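Local coordinates for uncharacterized protein (Bacteroides caccae, PDB 4L7A) that is uncharacterised but, as a putative zinc-binding metallopeptidase of the Peptidase_MA clan, probably hydrolyses peptide bonds with a metal ion, at residues K140-H151 with E197-T208. Numbering follows the deposited sequence.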
loop_
_atom_site.group_PDB
_atom_site.type_symbol
_atom_site.label_atom_id
_atom_site.label_comp_id
_atom_site.label_asym_id
_atom_site.label_seq_id
_atom_site.Cartn_x
_atom_site.Cartn_y
_atom_site.Cartn_z
ATOM N N LYS A 140 -1.417 2.074 -2.719
ATOM C CA LYS A 140 -0.290 1.959 -3.667
ATOM C C LYS A 140 1.063 1.940 -2.927
ATOM O O LYS A 140 1.907 1.043 -3.113
ATOM C CB LYS A 140 -0.354 3.058 -4.733
ATOM C CG LYS A 140 0.961 3.427 -5.408
ATOM C CD LYS A 140 1.294 2.363 -6.397
ATOM C CE LYS A 140 2.736 2.504 -6.941
ATOM N NZ LYS A 140 3.147 3.896 -7.234
ATOM N N VAL A 141 1.310 2.968 -2.140
ATOM C CA VAL A 141 2.573 3.025 -1.376
ATOM C C VAL A 141 2.740 1.850 -0.413
ATOM O O VAL A 141 3.846 1.320 -0.246
ATOM C CB VAL A 141 2.684 4.337 -0.583
ATOM C CG1 VAL A 141 3.887 4.331 0.234
ATOM C CG2 VAL A 141 2.775 5.496 -1.595
HETATM N N MSE A 142 1.661 1.427 0.208
HETATM C CA MSE A 142 1.738 0.278 1.084
HETATM C C MSE A 142 2.205 -0.995 0.372
HETATM O O MSE A 142 3.154 -1.616 0.817
HETATM C CB MSE A 142 0.407 0.038 1.821
HETATM C CG MSE A 142 0.152 1.129 2.882
HETATM SE SE MSE A 142 -1.704 1.135 3.509
HETATM C CE MSE A 142 -1.418 -0.120 4.983
ATOM N N HIS A 143 1.519 -1.376 -0.714
ATOM C CA HIS A 143 1.943 -2.545 -1.479
ATOM C C HIS A 143 3.366 -2.407 -1.972
ATOM O O HIS A 143 4.099 -3.381 -2.075
ATOM C CB HIS A 143 1.014 -2.868 -2.665
ATOM C CG HIS A 143 -0.363 -3.235 -2.243
ATOM N ND1 HIS A 143 -0.628 -4.384 -1.516
ATOM C CD2 HIS A 143 -1.546 -2.584 -2.373
ATOM C CE1 HIS A 143 -1.918 -4.440 -1.245
ATOM N NE2 HIS A 143 -2.498 -3.350 -1.729
ATOM N N HIS A 144 3.782 -1.195 -2.260
ATOM C CA HIS A 144 5.153 -0.983 -2.715
ATOM C C HIS A 144 6.104 -1.407 -1.566
ATOM O O HIS A 144 7.033 -2.145 -1.774
ATOM C CB HIS A 144 5.391 0.475 -3.143
ATOM C CG HIS A 144 6.836 0.823 -3.372
ATOM N ND1 HIS A 144 7.295 1.352 -4.557
ATOM C CD2 HIS A 144 7.915 0.758 -2.552
ATOM C CE1 HIS A 144 8.598 1.582 -4.464
ATOM N NE2 HIS A 144 8.991 1.261 -3.238
ATOM N N GLU A 145 5.865 -0.917 -0.369
ATOM C CA GLU A 145 6.732 -1.208 0.804
ATOM C C GLU A 145 6.679 -2.655 1.213
ATOM O O GLU A 145 7.718 -3.213 1.593
ATOM C CB GLU A 145 6.330 -0.344 1.959
ATOM C CG GLU A 145 6.588 1.162 1.698
ATOM C CD GLU A 145 8.077 1.491 1.659
ATOM O OE1 GLU A 145 8.845 0.922 2.496
ATOM O OE2 GLU A 145 8.492 2.268 0.781
ATOM N N PHE A 146 5.502 -3.280 1.117
ATOM C CA PHE A 146 5.421 -4.702 1.418
ATOM C C PHE A 146 6.243 -5.514 0.426
ATOM O O PHE A 146 6.984 -6.399 0.831
ATOM C CB PHE A 146 4.001 -5.200 1.525
ATOM C CG PHE A 146 3.139 -4.375 2.430
ATOM C CD1 PHE A 146 3.671 -3.637 3.474
ATOM C CD2 PHE A 146 1.776 -4.320 2.227
ATOM C CE1 PHE A 146 2.839 -2.858 4.284
ATOM C CE2 PHE A 146 0.959 -3.574 3.051
ATOM C CZ PHE A 146 1.489 -2.841 4.064
ATOM N N ALA A 147 6.194 -5.138 -0.840
ATOM C CA ALA A 147 6.970 -5.800 -1.821
ATOM C C ALA A 147 8.438 -5.674 -1.542
ATOM O O ALA A 147 9.190 -6.640 -1.668
ATOM C CB ALA A 147 6.635 -5.266 -3.230
ATOM N N HIS A 148 8.877 -4.493 -1.161
ATOM C CA HIS A 148 10.238 -4.306 -0.794
ATOM C C HIS A 148 10.748 -5.225 0.368
ATOM O O HIS A 148 11.845 -5.755 0.316
ATOM C CB HIS A 148 10.415 -2.860 -0.467
ATOM C CG HIS A 148 11.818 -2.534 -0.183
ATOM N ND1 HIS A 148 12.789 -2.577 -1.161
ATOM C CD2 HIS A 148 12.450 -2.226 0.979
ATOM C CE1 HIS A 148 13.963 -2.293 -0.618
ATOM N NE2 HIS A 148 13.781 -2.071 0.675
ATOM N N ILE A 149 9.919 -5.451 1.389
ATOM C CA ILE A 149 10.229 -6.404 2.477
ATOM C C ILE A 149 10.336 -7.811 1.915
ATOM O O ILE A 149 11.228 -8.573 2.303
ATOM C CB ILE A 149 9.169 -6.330 3.600
ATOM C CG1 ILE A 149 9.272 -4.983 4.341
ATOM C CG2 ILE A 149 9.348 -7.461 4.613
ATOM C CD1 ILE A 149 8.041 -4.711 5.296
ATOM N N LEU A 150 9.440 -8.165 0.997
ATOM C CA LEU A 150 9.571 -9.478 0.374
ATOM C C LEU A 150 10.950 -9.615 -0.292
ATOM O O LEU A 150 11.660 -10.660 -0.141
ATOM C CB LEU A 150 8.473 -9.744 -0.655
ATOM C CG LEU A 150 7.038 -9.804 -0.144
ATOM C CD1 LEU A 150 6.043 -9.858 -1.289
ATOM C CD2 LEU A 150 6.867 -11.028 0.823
ATOM N N HIS A 151 11.330 -8.584 -1.030
ATOM C CA HIS A 151 12.627 -8.591 -1.734
ATOM C C HIS A 151 13.826 -8.698 -0.834
ATOM O O HIS A 151 14.760 -9.356 -1.205
ATOM C CB HIS A 151 12.779 -7.406 -2.631
ATOM C CG HIS A 151 11.650 -7.279 -3.596
ATOM N ND1 HIS A 151 11.269 -6.079 -4.131
ATOM C CD2 HIS A 151 10.796 -8.212 -4.096
ATOM C CE1 HIS A 151 10.212 -6.268 -4.916
ATOM N NE2 HIS A 151 9.930 -7.565 -4.941
ATOM N N GLU A 197 13.511 -0.031 -6.726
ATOM C CA GLU A 197 12.242 0.701 -6.748
ATOM C C GLU A 197 11.349 0.323 -7.941
ATOM O O GLU A 197 10.107 0.285 -7.820
ATOM C CB GLU A 197 12.434 2.215 -6.604
ATOM C CG GLU A 197 12.541 2.620 -5.126
ATOM C CD GLU A 197 13.759 2.052 -4.497
ATOM O OE1 GLU A 197 14.856 2.504 -4.917
ATOM O OE2 GLU A 197 13.632 1.115 -3.657
ATOM N N ASP A 198 11.982 0.013 -9.068
ATOM C CA ASP A 198 11.307 -0.410 -10.297
ATOM C C ASP A 198 10.465 -1.670 -10.018
ATOM O O ASP A 198 9.256 -1.682 -10.228
ATOM C CB ASP A 198 12.357 -0.638 -11.400
ATOM C CG ASP A 198 11.777 -0.979 -12.755
ATOM O OD1 ASP A 198 10.593 -1.342 -12.887
ATOM O OD2 ASP A 198 12.538 -0.851 -13.734
ATOM N N ILE A 199 11.064 -2.688 -9.476
ATOM C CA ILE A 199 10.312 -3.869 -9.237
ATOM C C ILE A 199 9.216 -3.675 -8.132
ATOM O O ILE A 199 8.112 -4.230 -8.274
ATOM C CB ILE A 199 11.217 -5.058 -8.995
ATOM C CG1 ILE A 199 10.360 -6.310 -8.924
ATOM C CG2 ILE A 199 12.139 -4.871 -7.757
ATOM C CD1 ILE A 199 11.163 -7.593 -8.833
ATOM N N ALA A 200 9.466 -2.864 -7.091
ATOM C CA ALA A 200 8.433 -2.580 -6.110
ATOM C C ALA A 200 7.244 -1.831 -6.759
ATOM O O ALA A 200 6.101 -2.098 -6.420
ATOM C CB ALA A 200 8.973 -1.770 -4.900
ATOM N N GLU A 201 7.543 -0.941 -7.712
ATOM C CA GLU A 201 6.518 -0.178 -8.428
ATOM C C GLU A 201 5.720 -1.036 -9.388
ATOM O O GLU A 201 4.500 -0.879 -9.481
ATOM C CB GLU A 201 7.128 0.981 -9.193
ATOM C CG GLU A 201 7.585 2.176 -8.303
ATOM C CD GLU A 201 6.383 2.946 -7.742
ATOM O OE1 GLU A 201 5.883 3.823 -8.481
ATOM O OE2 GLU A 201 5.920 2.646 -6.611
ATOM N N VAL A 202 6.386 -1.929 -10.109
ATOM C CA VAL A 202 5.665 -2.809 -11.019
ATOM C C VAL A 202 4.677 -3.610 -10.208
ATOM O O VAL A 202 3.529 -3.690 -10.531
ATOM C CB VAL A 202 6.624 -3.675 -11.838
ATOM C CG1 VAL A 202 5.868 -4.778 -12.581
ATOM C CG2 VAL A 202 7.390 -2.819 -12.809
ATOM N N THR A 203 5.112 -4.173 -9.095
ATOM C CA THR A 203 4.255 -4.971 -8.231
ATOM C C THR A 203 3.075 -4.175 -7.663
ATOM O O THR A 203 1.916 -4.604 -7.733
ATOM C CB THR A 203 5.088 -5.531 -7.024
ATOM O OG1 THR A 203 6.280 -6.192 -7.479
ATOM C CG2 THR A 203 4.259 -6.508 -6.199
ATOM N N ALA A 204 3.356 -2.982 -7.105
ATOM C CA ALA A 204 2.344 -2.145 -6.492
ATOM C C ALA A 204 1.365 -1.562 -7.511
ATOM O O ALA A 204 0.149 -1.442 -7.211
ATOM C CB ALA A 204 2.985 -1.008 -5.748
ATOM N N CYS A 205 1.878 -1.181 -8.669
ATOM C CA CYS A 205 0.969 -0.706 -9.750
ATOM C C CYS A 205 0.093 -1.841 -10.276
ATOM O O CYS A 205 -1.123 -1.691 -10.451
ATOM C CB CYS A 205 1.735 -0.068 -10.889
ATOM S SG CYS A 205 2.558 1.513 -10.448
ATOM N N PHE A 206 0.702 -2.994 -10.512
ATOM C CA PHE A 206 -0.045 -4.113 -11.004
ATOM C C PHE A 206 -1.157 -4.497 -10.031
ATOM O O PHE A 206 -2.289 -4.761 -10.467
ATOM C CB PHE A 206 0.854 -5.324 -11.264
ATOM C CG PHE A 206 0.142 -6.452 -11.936
ATOM C CD1 PHE A 206 -0.307 -6.317 -13.244
ATOM C CD2 PHE A 206 -0.118 -7.620 -11.254
ATOM C CE1 PHE A 206 -1.000 -7.349 -13.898
ATOM C CE2 PHE A 206 -0.789 -8.671 -11.893
ATOM C CZ PHE A 206 -1.233 -8.530 -13.236
ATOM N N LEU A 207 -0.870 -4.473 -8.725
ATOM C CA LEU A 207 -1.856 -4.885 -7.772
ATOM C C LEU A 207 -2.987 -3.883 -7.567
ATOM O O LEU A 207 -4.055 -4.291 -7.246
ATOM C CB LEU A 207 -1.208 -5.255 -6.414
ATOM C CG LEU A 207 -0.329 -6.490 -6.400
ATOM C CD1 LEU A 207 0.205 -6.768 -4.968
ATOM C CD2 LEU A 207 -1.153 -7.686 -6.902
ATOM N N THR A 208 -2.740 -2.585 -7.735
ATOM C CA THR A 208 -3.702 -1.558 -7.392
ATOM C C THR A 208 -4.380 -0.867 -8.616
ATOM O O THR A 208 -5.520 -0.453 -8.502
ATOM C CB THR A 208 -3.085 -0.431 -6.543
ATOM O OG1 THR A 208 -1.996 0.192 -7.238
ATOM C CG2 THR A 208 -2.578 -0.953 -5.246
HETATM O O HOH W 1 11.631 -0.336 -2.633
HETATM O O HOH W 2 7.393 -8.257 -6.155
#
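H144 and E201 carry the centre of this helix pair. H144 ND1 donates to E201 OE2 at 2.8 Å, with an N-H...O angle of 154°. It meets the anti side of that oxygen. A200 CB lies 3.4 Å from the centroid of the H144 ring, over one face, as a CH-pi contact. H144 NE2 lies 3.1 Å from water 1. That water donates to E197 OE2 and lies 2.9 Å from H148 ND1, while E197 OE1 forms a salt bridge with K194. H144, E145 and H148 form the HExxH signature of zinc peptidases, and E197 would suit the third ligand of a gluzincin. No metal is modelled; water 1 lies between H144, H148 and E197, consistent with a metal site.

K140 supplies the second grip on E201. Its CG is anti to the backbone N (chi1 156°), and bends at chi2 and chi4 bring NZ to 3.0 Å from E201 OE1, on the syn side. This is a salt bridge, with a weaker bond to OE2. T188 also binds E201 OE1. With an alanine here, K140 would probably be left without its countercharge and the H144 ring freer to turn.

The backbones come closest at H144 CA and A204 CA, 4.8 Å apart, and A204 CB packs against K140 O. T208 CG2 packs on H143 CD2, while Y77 holds H143 ND1. Toward the opposite end, H151 CE1 meets I199 CG2 at 3.7 Å, and water 2 joins H151 NE2 to T203 OG1.

Segments 140-151 and 197-208, on helices 131-153 and 195-208, run at 133°, nearer antiparallel. Helix 59-81 packs on M142 and F146. Helix 211-244 covers I199 and T203, and helix 248-260 packs against F206 and L207.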